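Local coordinates for protein PreproPTTH (Bombyx mori, PDB 5AOQ) that acts as a neurohormone, prothoracicotropic hormone, whose mature cystine-knot form is perceived by the receptor tyrosine kinase Torso, and probably times development and metamorphosis, at residues Leu26-Ile35 with Ile61-Thr69; Thr47-Lys55 with Val94-Tyr102. The protein carries 1 engineered substitution. All blocks are in the same frame, centred on the assembly; numbering follows the deposited sequence.

Contact 1 (Leu26-Ile35 with Ile61-Thr69); sequences LGENSVPRFI and ITILKRRET
Ile63 is the bump of this contact, and Leu26, Ser30 and Pro32 of the bent 26-35 loop make the hollow that takes it. Its CG1 fits into the angle between Pro32 CG, at 3.6 Å, and Leu26 CD1, more loosely at 4.1 Å. The other branch, CG2, anti to the backbone N (CG1 at chi1 -71°), points along the strand toward its 65 end and fits against Ser30 CB and OG, with 3.8 Å between CG2 and Ser30 OG. A hydrogen bond within the loop, Ser30 OG to Leu26 O at 2.9 Å, spans the type I turn from Gly27 to Ser30. At the flank, Ile35 CG1 slides past Ile61 CD1 in the opposite direction. The loop joins strands 20-24 and 35-39, one two-stranded finger of this cystine-knot hormone, and here it rests on strand 55-65 of the other; its Phe34 stacks on His202 of Torso. Val31 lies alongside Leu64 and points the same way, its CG2 touching Leu64 CB at 3.9 Å, and both side chains also pack on the second subunit, Val31 on its Ile77 and Leu64 on its Leu64. Beyond the strand, Asn29 and Arg66 cross at about a right angle. The aliphatic CG and CD of Arg66 pass alongside Asn29, with CD 3.6 Å from Asn29 CB, and the turn about CG-CD (chi3 67°) carries the rest of the arginine off that line.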
ATOM      1  N   LEU D  26     -11.834  -6.343   2.988  1.00 73.36           N
ATOM      2  CA  LEU D  26     -10.706  -6.207   3.910  1.00 74.58           C
ATOM      3  C   LEU D  26     -10.804  -4.946   4.767  1.00 77.29           C
ATOM      4  O   LEU D  26      -9.827  -4.543   5.402  1.00 78.62           O
ATOM      5  CB  LEU D  26      -9.375  -6.200   3.148  1.00 73.11           C
ATOM      6  CG  LEU D  26      -8.988  -7.478   2.406  1.00 70.65           C
ATOM      7  CD1 LEU D  26      -7.735  -7.243   1.582  1.00 69.48           C
ATOM      8  CD2 LEU D  26      -8.774  -8.621   3.386  1.00 71.02           C
ATOM      9  N   GLY D  27     -11.979  -4.325   4.793  1.00 70.32           N
ATOM     10  CA  GLY D  27     -12.177  -3.121   5.576  1.00 73.02           C
ATOM     11  C   GLY D  27     -11.430  -1.929   5.008  1.00 73.35           C
ATOM     12  O   GLY D  27     -10.547  -2.075   4.163  1.00 71.66           O
ATOM     13  N   GLU D  28     -11.794  -0.741   5.477  1.00 88.06           N
ATOM     14  CA  GLU D  28     -11.179   0.492   5.009  1.00 88.91           C
ATOM     15  C   GLU D  28      -9.786   0.660   5.614  1.00 90.15           C
ATOM     16  O   GLU D  28      -9.009   1.512   5.182  1.00 90.76           O
ATOM     17  CB  GLU D  28     -12.067   1.689   5.359  1.00 91.29           C
ATOM     18  CG  GLU D  28     -11.688   2.982   4.658  1.00 92.06           C
ATOM     19  CD  GLU D  28     -12.702   4.085   4.889  1.00 94.22           C
ATOM     20  OE1 GLU D  28     -13.563   3.925   5.782  1.00 95.54           O
ATOM     21  OE2 GLU D  28     -12.644   5.109   4.178  1.00 94.72           O
ATOM     22  N   ASN D  29      -9.476  -0.161   6.613  1.00 95.85           N
ATOM     23  CA  ASN D  29      -8.184  -0.108   7.286  1.00 97.22           C
ATOM     24  C   ASN D  29      -7.036  -0.577   6.394  1.00 95.05           C
ATOM     25  O   ASN D  29      -5.873  -0.277   6.660  1.00 96.21           O
ATOM     26  CB  ASN D  29      -8.222  -0.956   8.558  1.00 98.37           C
ATOM     27  CG  ASN D  29      -9.073  -0.333   9.648  1.00101.36           C
ATOM     28  OD1 ASN D  29      -9.761   0.663   9.421  1.00102.35           O
ATOM     29  ND2 ASN D  29      -9.030  -0.916  10.839  1.00102.95           N
ATOM     30  N   SER D  30      -7.366  -1.310   5.336  1.00 83.78           N
ATOM     31  CA  SER D  30      -6.362  -1.799   4.396  1.00 81.64           C
ATOM     32  C   SER D  30      -6.062  -0.742   3.343  1.00 81.55           C
ATOM     33  O   SER D  30      -6.973  -0.078   2.845  1.00 81.61           O
ATOM     34  CB  SER D  30      -6.834  -3.090   3.724  1.00 78.72           C
ATOM     35  OG  SER D  30      -7.082  -4.106   4.680  1.00 78.94           O
ATOM     36  N   VAL D  31      -4.785  -0.581   3.008  1.00 71.67           N
ATOM     37  CA  VAL D  31      -4.392   0.379   1.984  1.00 71.77           C
ATOM     38  C   VAL D  31      -4.988  -0.058   0.647  1.00 68.96           C
ATOM     39  O   VAL D  31      -5.673   0.729  -0.006  1.00 69.13           O
ATOM     40  CB  VAL D  31      -2.852   0.523   1.895  1.00 72.45           C
ATOM     41  CG1 VAL D  31      -2.439   1.278   0.631  1.00 72.11           C
ATOM     42  CG2 VAL D  31      -2.320   1.218   3.134  1.00 75.78           C
ATOM     43  N   PRO D  32      -4.738  -1.313   0.237  1.00 66.53           N
ATOM     44  CA  PRO D  32      -5.527  -1.858  -0.869  1.00 64.10           C
ATOM     45  C   PRO D  32      -6.859  -2.381  -0.348  1.00 63.87           C
ATOM     46  O   PRO D  32      -6.942  -3.538   0.063  1.00 62.88           O
ATOM     47  CB  PRO D  32      -4.647  -2.987  -1.402  1.00 62.00           C
ATOM     48  CG  PRO D  32      -3.918  -3.468  -0.202  1.00 63.03           C
ATOM     49  CD  PRO D  32      -3.675  -2.247   0.653  1.00 65.99           C
ATOM     50  N   ARG D  33      -7.884  -1.537  -0.344  1.00 81.85           N
ATOM     51  CA  ARG D  33      -9.166  -1.916   0.233  1.00 82.09           C
ATOM     52  C   ARG D  33      -9.809  -3.028  -0.586  1.00 79.66           C
ATOM     53  O   ARG D  33      -9.823  -4.186  -0.171  1.00 78.83           O
ATOM     54  CB  ARG D  33     -10.104  -0.708   0.310  1.00 83.85           C
ATOM     55  CG  ARG D  33     -11.453  -1.018   0.938  1.00 84.43           C
ATOM     56  CD  ARG D  33     -12.288   0.235   1.118  1.00 86.46           C
ATOM     57  NE  ARG D  33     -13.590  -0.058   1.713  1.00 87.16           N
ATOM     58  CZ  ARG D  33     -14.467   0.867   2.091  1.00 89.13           C
ATOM     59  NH1 ARG D  33     -14.191   2.155   1.938  1.00 90.62           N
ATOM     60  NH2 ARG D  33     -15.626   0.503   2.622  1.00 89.78           N
ATOM     61  N   PHE D  34     -10.320  -2.677  -1.759  1.00 75.17           N
ATOM     62  CA  PHE D  34     -11.004  -3.642  -2.605  1.00 73.16           C
ATOM     63  C   PHE D  34     -10.012  -4.559  -3.313  1.00 71.16           C
ATOM     64  O   PHE D  34      -9.146  -4.093  -4.055  1.00 70.76           O
ATOM     65  CB  PHE D  34     -11.871  -2.921  -3.635  1.00 73.02           C
ATOM     66  CG  PHE D  34     -12.874  -1.983  -3.033  1.00 75.02           C
ATOM     67  CD1 PHE D  34     -14.088  -2.456  -2.566  1.00 75.37           C
ATOM     68  CD2 PHE D  34     -12.601  -0.629  -2.926  1.00 76.72           C
ATOM     69  CE1 PHE D  34     -15.015  -1.598  -2.012  1.00 77.31           C
ATOM     70  CE2 PHE D  34     -13.524   0.235  -2.371  1.00 78.67           C
ATOM     71  CZ  PHE D  34     -14.732  -0.250  -1.913  1.00 78.92           C
ATOM     72  N   ILE D  35     -10.146  -5.861  -3.075  1.00 56.69           N
ATOM     73  CA  ILE D  35      -9.290  -6.861  -3.709  1.00 54.83           C
ATOM     74  C   ILE D  35     -10.086  -7.698  -4.703  1.00 53.24           C
ATOM     75  O   ILE D  35     -11.220  -8.091  -4.432  1.00 53.55           O
ATOM     76  CB  ILE D  35      -8.628  -7.787  -2.654  1.00 54.97           C
ATOM     77  CG1 ILE D  35      -7.263  -7.246  -2.233  1.00 55.77           C
ATOM     78  CG2 ILE D  35      -8.444  -9.212  -3.183  1.00 53.08           C
ATOM     79  CD1 ILE D  35      -7.260  -5.791  -1.831  1.00 57.79           C
ATOM     80  N   ILE D  61      -0.550 -11.626  -2.357  1.00 46.58           N
ATOM     81  CA  ILE D  61      -0.409 -10.178  -2.480  1.00 47.21           C
ATOM     82  C   ILE D  61      -0.117  -9.578  -1.108  1.00 51.16           C
ATOM     83  O   ILE D  61      -0.410 -10.191  -0.080  1.00 53.97           O
ATOM     84  CB  ILE D  61      -1.670  -9.520  -3.077  1.00 47.70           C
ATOM     85  CG1 ILE D  61      -2.909  -9.892  -2.259  1.00 51.23           C
ATOM     86  CG2 ILE D  61      -1.842  -9.944  -4.530  1.00 43.90           C
ATOM     87  CD1 ILE D  61      -4.154  -9.118  -2.639  1.00 52.46           C
ATOM     88  N   THR D  62       0.462  -8.380  -1.099  1.00 51.64           N
ATOM     89  CA  THR D  62       0.844  -7.719   0.145  1.00 55.52           C
ATOM     90  C   THR D  62      -0.176  -6.659   0.558  1.00 58.83           C
ATOM     91  O   THR D  62      -0.575  -5.821  -0.251  1.00 57.64           O
ATOM     92  CB  THR D  62       2.229  -7.057   0.015  1.00 54.57           C
ATOM     93  OG1 THR D  62       3.180  -8.015  -0.465  1.00 51.30           O
ATOM     94  CG2 THR D  62       2.694  -6.516   1.355  1.00 58.87           C
ATOM     95  N   ILE D  63      -0.591  -6.711   1.823  1.00 68.82           N
ATOM     96  CA  ILE D  63      -1.500  -5.716   2.394  1.00 72.55           C
ATOM     97  C   ILE D  63      -0.875  -5.077   3.634  1.00 76.66           C
ATOM     98  O   ILE D  63      -0.133  -5.731   4.366  1.00 77.77           O
ATOM     99  CB  ILE D  63      -2.870  -6.340   2.756  1.00 74.68           C
ATOM    100  CG1 ILE D  63      -3.644  -6.686   1.485  1.00 71.25           C
ATOM    101  CG2 ILE D  63      -3.705  -5.396   3.621  1.00 79.35           C
ATOM    102  CD1 ILE D  63      -3.473  -8.110   1.047  1.00 68.56           C
ATOM    103  N   LEU D  64      -1.188  -3.803   3.864  1.00 73.45           N
ATOM    104  CA  LEU D  64      -0.647  -3.059   4.999  1.00 77.73           C
ATOM    105  C   LEU D  64      -1.681  -2.909   6.114  1.00 82.80           C
ATOM    106  O   LEU D  64      -2.851  -2.634   5.848  1.00 83.23           O
ATOM    107  CB  LEU D  64      -0.167  -1.677   4.551  1.00 77.39           C
ATOM    108  CG  LEU D  64       0.936  -1.631   3.489  1.00 73.05           C
ATOM    109  CD1 LEU D  64       1.293  -0.193   3.153  1.00 73.60           C
ATOM    110  CD2 LEU D  64       2.168  -2.387   3.944  1.00 72.85           C
ATOM    111  N   LYS D  65      -1.240  -3.093   7.359  1.00104.03           N
ATOM    112  CA  LYS D  65      -2.119  -2.975   8.525  1.00109.46           C
ATOM    113  C   LYS D  65      -1.937  -1.625   9.226  1.00113.55           C
ATOM    114  O   LYS D  65      -0.962  -0.918   8.976  1.00112.59           O
ATOM    115  CB  LYS D  65      -1.856  -4.120   9.507  1.00111.92           C
ATOM    116  CG  LYS D  65      -2.013  -5.512   8.900  1.00109.36           C
ATOM    117  CD  LYS D  65      -3.465  -5.842   8.562  1.00109.56           C
ATOM    118  CE  LYS D  65      -4.279  -6.155   9.810  1.00114.53           C
ATOM    119  NZ  LYS D  65      -5.671  -6.574   9.481  1.00114.25           N
ATOM    120  N   ARG D  66      -2.870  -1.287  10.116  1.00102.99           N
ATOM    121  CA  ARG D  66      -2.944   0.052  10.706  1.00106.99           C
ATOM    122  C   ARG D  66      -2.500   0.111  12.176  1.00112.94           C
ATOM    123  O   ARG D  66      -1.928  -0.843  12.704  1.00113.66           O
ATOM    124  CB  ARG D  66      -4.376   0.586  10.563  1.00108.26           C
ATOM    125  CG  ARG D  66      -4.640   1.285   9.243  1.00103.87           C
ATOM    126  CD  ARG D  66      -6.062   1.816   9.172  1.00105.49           C
ATOM    127  NE  ARG D  66      -6.303   2.896  10.128  1.00110.75           N
ATOM    128  CZ  ARG D  66      -6.108   4.188   9.876  1.00110.99           C
ATOM    129  NH1 ARG D  66      -5.659   4.586   8.691  1.00106.33           N
ATOM    130  NH2 ARG D  66      -6.362   5.090  10.815  1.00116.14           N
ATOM    131  N   ARG D  67      -2.771   1.249  12.812  1.00133.25           N
ATOM    132  CA  ARG D  67      -2.330   1.543  14.174  1.00139.39           C
ATOM    133  C   ARG D  67      -2.810   0.531  15.214  1.00143.32           C
ATOM    134  O   ARG D  67      -2.082   0.213  16.155  1.00146.81           O
ATOM    135  CB  ARG D  67      -2.817   2.938  14.586  1.00143.38           C
ATOM    136  CG  ARG D  67      -2.465   4.056  13.606  1.00140.17           C
ATOM    137  CD  ARG D  67      -3.200   5.350  13.938  1.00143.85           C
ATOM    138  NE  ARG D  67      -4.652   5.182  13.931  1.00144.52           N
ATOM    139  CZ  ARG D  67      -5.525   6.180  14.030  1.00146.86           C
ATOM    140  NH1 ARG D  67      -5.104   7.433  14.138  1.00148.72           N
ATOM    141  NH2 ARG D  67      -6.827   5.926  14.017  1.00147.46           N
ATOM    142  N   GLU D  68      -4.037   0.042  15.048  1.00131.51           N
ATOM    143  CA  GLU D  68      -4.668  -0.833  16.036  1.00136.13           C
ATOM    144  C   GLU D  68      -3.818  -2.059  16.367  1.00135.44           C
ATOM    145  O   GLU D  68      -3.920  -2.620  17.459  1.00138.26           O
ATOM    146  CB  GLU D  68      -6.041  -1.292  15.539  1.00145.80           C
ATOM    147  CG  GLU D  68      -7.024  -0.161  15.284  1.00146.81           C
ATOM    148  CD  GLU D  68      -8.370  -0.661  14.795  1.00156.93           C
ATOM    149  OE1 GLU D  68      -8.614  -1.884  14.866  1.00164.42           O
ATOM    150  OE2 GLU D  68      -9.183   0.168  14.335  1.00157.90           O
ATOM    151  N   THR D  69      -2.980  -2.466  15.421  1.00119.42           N
ATOM    152  CA  THR D  69      -2.139  -3.642  15.592  1.00117.98           C
ATOM    153  C   THR D  69      -0.909  -3.317  16.438  1.00115.62           C
ATOM    154  O   THR D  69      -0.492  -2.162  16.524  1.00115.67           O
ATOM    155  CB  THR D  69      -1.682  -4.201  14.226  1.00119.31           C
ATOM    156  OG1 THR D  69      -2.784  -4.192  13.310  1.00126.70           O
ATOM    157  CG2 THR D  69      -1.151  -5.624  14.363  1.00120.02           C
TER

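Contact 2 (Thr47-Lys55 with Val94-Tyr102); sequences TCRPPYICK and VACLCTRDY
The Tyr52 ring meets the 94-102 segment edge-on: Arg100 N lies near the ring plane, 3.5 Å from Tyr52 CD2, with Thr99 C at the same edge and Cys98 O approaching obliquely. The Arg100 guanidinium plane is turned only 19° from the ring, yet it is CB of Arg100 that touches, 3.7 Å from Tyr52 CD2, while the end of the arginine leads away. Pro14 of the second subunit packs against Tyr52. At the root of the same side chain, Tyr52 CB sits 3.4 Å from Cys98 SG. That sulfur is bonded to Cys48 SG at 2.0 Å (chi3 -101°); both stand anti to their backbone N (chi1 -170° in Cys48), which brings them together. Lys55 and Leu97 form an antiparallel hydrogen-bonded pair of the ladder of strands 55-65 and 86-97: Leu97 N donates to Lys55 O at 3.0 Å, and the reciprocal bond is modelled doubtfully short. Lys55 CE rests on Leu97 CD1 at 3.5 Å. Cys54 is bonded to Cys17 and Cys96 to Cys40, which with Cys48-Cys98 gives the three disulfides of a cystine knot. Beyond the bridged pair a covalent S-S link joins the segments, making their separation there independent of backbone hydrogen bonds alone.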
ATOM      1  N   THR D  47     -16.242 -30.242 -20.589  1.00100.28           N
ATOM      2  CA  THR D  47     -15.671 -30.097 -19.257  1.00 98.41           C
ATOM      3  C   THR D  47     -14.243 -30.647 -19.207  1.00 96.60           C
ATOM      4  O   THR D  47     -13.608 -30.860 -20.241  1.00 97.19           O
ATOM      5  CB  THR D  47     -16.535 -30.819 -18.192  1.00 97.50           C
ATOM      6  OG1 THR D  47     -16.668 -32.204 -18.534  1.00 97.07           O
ATOM      7  CG2 THR D  47     -17.912 -30.189 -18.094  1.00102.02           C
ATOM      8  N   CYS D  48     -13.755 -30.870 -17.990  1.00134.94           N
ATOM      9  CA  CYS D  48     -12.404 -31.353 -17.728  1.00131.95           C
ATOM     10  C   CYS D  48     -12.484 -32.446 -16.668  1.00126.44           C
ATOM     11  O   CYS D  48     -11.844 -32.348 -15.621  1.00124.13           O
ATOM     12  CB  CYS D  48     -11.494 -30.209 -17.265  1.00133.19           C
ATOM     13  SG  CYS D  48      -9.733 -30.614 -17.183  1.00132.33           S
ATOM     14  N   ARG D  49     -13.289 -33.474 -16.935  1.00102.51           N
ATOM     15  CA  ARG D  49     -13.525 -34.548 -15.971  1.00100.77           C
ATOM     16  C   ARG D  49     -12.214 -35.164 -15.457  1.00 99.14           C
ATOM     17  O   ARG D  49     -11.161 -34.991 -16.075  1.00 99.37           O
ATOM     18  CB  ARG D  49     -14.411 -35.634 -16.600  1.00100.81           C
ATOM     19  CG  ARG D  49     -15.740 -35.133 -17.168  1.00102.83           C
ATOM     20  CD  ARG D  49     -16.507 -34.258 -16.185  1.00103.70           C
ATOM     21  NE  ARG D  49     -16.654 -34.871 -14.868  1.00102.50           N
ATOM     22  CZ  ARG D  49     -17.222 -34.270 -13.826  1.00103.16           C
ATOM     23  NH1 ARG D  49     -17.699 -33.037 -13.942  1.00104.92           N
ATOM     24  NH2 ARG D  49     -17.312 -34.900 -12.663  1.00102.33           N
ATOM     25  N   PRO D  50     -12.281 -35.895 -14.324  1.00 80.50           N
ATOM     26  CA  PRO D  50     -11.121 -36.498 -13.646  1.00 79.21           C
ATOM     27  C   PRO D  50     -10.170 -37.295 -14.544  1.00 78.77           C
ATOM     28  O   PRO D  50     -10.538 -37.637 -15.669  1.00 79.21           O
ATOM     29  CB  PRO D  50     -11.772 -37.408 -12.606  1.00 78.40           C
ATOM     30  CG  PRO D  50     -13.021 -36.711 -12.260  1.00 79.48           C
ATOM     31  CD  PRO D  50     -13.507 -36.060 -13.520  1.00 80.71           C
ATOM     32  N   PRO D  51      -8.960 -37.616 -14.042  1.00 80.23           N
ATOM     33  CA  PRO D  51      -8.481 -37.442 -12.659  1.00 79.80           C
ATOM     34  C   PRO D  51      -8.279 -35.993 -12.208  1.00 80.84           C
ATOM     35  O   PRO D  51      -8.084 -35.748 -11.016  1.00 80.72           O
ATOM     36  CB  PRO D  51      -7.127 -38.174 -12.661  1.00 79.44           C
ATOM     37  CG  PRO D  51      -7.106 -38.992 -13.909  1.00 79.35           C
ATOM     38  CD  PRO D  51      -7.932 -38.239 -14.890  1.00 80.25           C
ATOM     39  N   TYR D  52      -8.322 -35.054 -13.144  1.00103.17           N
ATOM     40  CA  TYR D  52      -8.127 -33.643 -12.831  1.00104.50           C
ATOM     41  C   TYR D  52      -9.373 -32.968 -12.261  1.00104.86           C
ATOM     42  O   TYR D  52     -10.499 -33.286 -12.647  1.00104.78           O
ATOM     43  CB  TYR D  52      -7.659 -32.898 -14.081  1.00106.18           C
ATOM     44  CG  TYR D  52      -6.471 -33.548 -14.755  1.00106.31           C
ATOM     45  CD1 TYR D  52      -6.645 -34.544 -15.707  1.00105.79           C
ATOM     46  CD2 TYR D  52      -5.173 -33.174 -14.429  1.00107.28           C
ATOM     47  CE1 TYR D  52      -5.563 -35.144 -16.322  1.00106.16           C
ATOM     48  CE2 TYR D  52      -4.083 -33.769 -15.038  1.00107.81           C
ATOM     49  CZ  TYR D  52      -4.283 -34.754 -15.983  1.00107.22           C
ATOM     50  OH  TYR D  52      -3.203 -35.349 -16.593  1.00107.99           O
ATOM     51  N   ILE D  53      -9.153 -32.038 -11.335  1.00 82.36           N
ATOM     52  CA  ILE D  53     -10.222 -31.218 -10.773  1.00 83.15           C
ATOM     53  C   ILE D  53      -9.829 -29.752 -10.828  1.00 84.96           C
ATOM     54  O   ILE D  53      -8.652 -29.407 -10.745  1.00 85.48           O
ATOM     55  CB  ILE D  53     -10.553 -31.588  -9.308  1.00 82.42           C
ATOM     56  CG1 ILE D  53     -11.765 -30.779  -8.832  1.00 83.58           C
ATOM     57  CG2 ILE D  53      -9.365 -31.314  -8.393  1.00 82.49           C
ATOM     58  CD1 ILE D  53     -12.500 -31.379  -7.655  1.00 83.21           C
ATOM     59  N   CYS D  54     -10.824 -28.892 -10.984  1.00 86.24           N
ATOM     60  CA  CYS D  54     -10.592 -27.461 -11.081  1.00 88.29           C
ATOM     61  C   CYS D  54     -10.040 -26.918  -9.766  1.00 88.53           C
ATOM     62  O   CYS D  54     -10.684 -27.029  -8.722  1.00 88.09           O
ATOM     63  CB  CYS D  54     -11.880 -26.730 -11.445  1.00 89.77           C
ATOM     64  SG  CYS D  54     -12.580 -27.196 -13.036  1.00 90.20           S
ATOM     65  N   LYS D  55      -8.847 -26.333  -9.825  1.00 93.31           N
ATOM     66  CA  LYS D  55      -8.229 -25.726  -8.654  1.00 94.00           C
ATOM     67  C   LYS D  55      -8.463 -24.233  -8.710  1.00 96.43           C
ATOM     68  O   LYS D  55      -8.784 -23.695  -9.766  1.00 97.73           O
ATOM     69  CB  LYS D  55      -6.715 -25.998  -8.612  1.00 94.16           C
ATOM     70  CG  LYS D  55      -5.883 -25.058  -9.516  1.00 96.58           C
ATOM     71  CD  LYS D  55      -4.380 -25.194  -9.320  1.00 97.44           C
ATOM     72  CE  LYS D  55      -3.644 -24.255 -10.272  1.00100.35           C
ATOM     73  NZ  LYS D  55      -2.197 -24.087  -9.972  1.00102.16           N
ATOM     74  N   VAL D  94      -6.835 -16.363  -8.087  1.00 61.42           N
ATOM     75  CA  VAL D  94      -6.589 -15.449  -9.195  1.00 63.28           C
ATOM     76  C   VAL D  94      -6.802 -16.146 -10.543  1.00 61.57           C
ATOM     77  O   VAL D  94      -6.661 -15.534 -11.602  1.00 63.37           O
ATOM     78  CB  VAL D  94      -5.159 -14.868  -9.112  1.00 63.80           C
ATOM     79  CG1 VAL D  94      -4.118 -15.875  -9.607  1.00 60.37           C
ATOM     80  CG2 VAL D  94      -5.072 -13.566  -9.886  1.00 67.33           C
ATOM     81  N   ALA D  95      -7.145 -17.429 -10.497  1.00 58.61           N
ATOM     82  CA  ALA D  95      -7.459 -18.183 -11.703  1.00 57.68           C
ATOM     83  C   ALA D  95      -8.068 -19.520 -11.313  1.00 55.12           C
ATOM     84  O   ALA D  95      -7.924 -19.961 -10.173  1.00 53.34           O
ATOM     85  CB  ALA D  95      -6.211 -18.391 -12.555  1.00 56.49           C
ATOM     86  N   CYS D  96      -8.759 -20.151 -12.258  1.00 65.19           N
ATOM     87  CA  CYS D  96      -9.294 -21.492 -12.054  1.00 63.06           C
ATOM     88  C   CYS D  96      -8.681 -22.436 -13.084  1.00 61.26           C
ATOM     89  O   CYS D  96      -8.875 -22.258 -14.288  1.00 63.73           O
ATOM     90  CB  CYS D  96     -10.820 -21.498 -12.151  1.00 66.25           C
ATOM     91  SG  CYS D  96     -11.569 -23.037 -11.569  1.00 64.38           S
ATOM     92  N   LEU D  97      -7.943 -23.435 -12.605  1.00 71.47           N
ATOM     93  CA  LEU D  97      -7.156 -24.305 -13.474  1.00 69.99           C
ATOM     94  C   LEU D  97      -7.424 -25.781 -13.177  1.00 67.26           C
ATOM     95  O   LEU D  97      -7.713 -26.149 -12.042  1.00 65.41           O
ATOM     96  CB  LEU D  97      -5.670 -23.982 -13.312  1.00 69.12           C
ATOM     97  CG  LEU D  97      -5.316 -22.505 -13.535  1.00 73.74           C
ATOM     98  CD1 LEU D  97      -3.878 -22.200 -13.131  1.00 75.27           C
ATOM     99  CD2 LEU D  97      -5.549 -22.111 -14.984  1.00 77.16           C
ATOM    100  N   CYS D  98      -7.321 -26.620 -14.204  1.00 70.77           N
ATOM    101  CA  CYS D  98      -7.702 -28.026 -14.093  1.00 68.94           C
ATOM    102  C   CYS D  98      -6.517 -28.929 -13.735  1.00 65.30           C
ATOM    103  O   CYS D  98      -6.209 -29.876 -14.461  1.00 65.15           O
ATOM    104  CB  CYS D  98      -8.341 -28.498 -15.403  1.00 72.18           C
ATOM    105  SG  CYS D  98      -9.189 -30.120 -15.279  1.00 71.33           S
ATOM    106  N   THR D  99      -5.860 -28.630 -12.618  1.00132.29           N
ATOM    107  CA  THR D  99      -4.805 -29.491 -12.084  1.00133.55           C
ATOM    108  C   THR D  99      -5.388 -30.469 -11.069  1.00134.00           C
ATOM    109  O   THR D  99      -6.099 -30.067 -10.150  1.00135.69           O
ATOM    110  CB  THR D  99      -3.682 -28.673 -11.408  1.00137.51           C
ATOM    111  OG1 THR D  99      -3.084 -27.788 -12.361  1.00144.65           O
ATOM    112  CG2 THR D  99      -2.606 -29.595 -10.830  1.00136.86           C
ATOM    113  N   ARG D 100      -5.069 -31.751 -11.228  1.00114.16           N
ATOM    114  CA  ARG D 100      -5.602 -32.793 -10.354  1.00114.14           C
ATOM    115  C   ARG D 100      -5.152 -32.608  -8.909  1.00118.86           C
ATOM    116  O   ARG D 100      -4.282 -31.786  -8.618  1.00121.04           O
ATOM    117  CB  ARG D 100      -5.173 -34.174 -10.852  1.00111.29           C
ATOM    118  CG  ARG D 100      -3.696 -34.456 -10.658  1.00112.06           C
ATOM    119  CD  ARG D 100      -3.276 -35.762 -11.303  1.00109.15           C
ATOM    120  NE  ARG D 100      -1.864 -36.035 -11.061  1.00108.69           N
ATOM    121  CZ  ARG D 100      -1.204 -37.081 -11.549  1.00112.76           C
ATOM    122  NH1 ARG D 100      -1.823 -37.968 -12.318  1.00117.59           N
ATOM    123  NH2 ARG D 100       0.083 -37.237 -11.268  1.00112.27           N
ATOM    124  N   ASP D 101      -5.746 -33.383  -8.007  1.00 98.81           N
ATOM    125  CA  ASP D 101      -5.369 -33.339  -6.600  1.00 98.60           C
ATOM    126  C   ASP D 101      -4.072 -34.115  -6.392  1.00 98.13           C
ATOM    127  O   ASP D 101      -3.771 -35.046  -7.141  1.00 94.31           O
ATOM    128  CB  ASP D 101      -6.485 -33.905  -5.719  1.00 99.08           C
ATOM    129  CG  ASP D 101      -6.655 -35.402  -5.878  1.00 96.58           C
ATOM    130  OD1 ASP D 101      -6.487 -35.908  -7.008  1.00 97.73           O
ATOM    131  OD2 ASP D 101      -6.959 -36.075  -4.871  1.00 94.17           O
ATOM    132  N   TYR D 102      -3.312 -33.724  -5.372  1.00103.51           N
ATOM    133  CA  TYR D 102      -1.999 -34.307  -5.106  1.00102.32           C
ATOM    134  C   TYR D 102      -1.090 -34.194  -6.326  1.00102.86           C
ATOM    135  O   TYR D 102      -0.219 -33.327  -6.385  1.00103.58           O
ATOM    136  CB  TYR D 102      -2.126 -35.774  -4.685  1.00 98.67           C
ATOM    137  CG  TYR D 102      -2.830 -35.976  -3.364  1.00 98.96           C
ATOM    138  CD1 TYR D 102      -2.199 -35.664  -2.167  1.00 98.93           C
ATOM    139  CD2 TYR D 102      -4.124 -36.479  -3.312  1.00100.41           C
ATOM    140  CE1 TYR D 102      -2.835 -35.848  -0.954  1.00100.07           C
ATOM    141  CE2 TYR D 102      -4.768 -36.668  -2.103  1.00101.77           C
ATOM    142  CZ  TYR D 102      -4.118 -36.350  -0.928  1.00101.65           C
ATOM    143  OH  TYR D 102      -4.755 -36.535   0.278  1.00103.87           O
TER

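Contacts 1 and 2 lie on opposite sides of the chain's centre, their centres 31 Å apart and their nearest atoms about 7 Å apart, without touching. Along the chain their segments alternate: 26-35, 47-55, 61-69, then 94-102. Both reach the antiparallel sheet of strands 55-65 and 86-97. Contact 2 stands where strand 55-65 begins and strand 86-97 ends, at the disulfide-rich knot; contact 1 involves the far end of strand 55-65, near the tips of the fingers. The elongated hormone is thus crosslinked on one side of its centre and joined by side-chain packing on the other. Both contacts touch the second subunit, and residues of contact 1 also meet Torso.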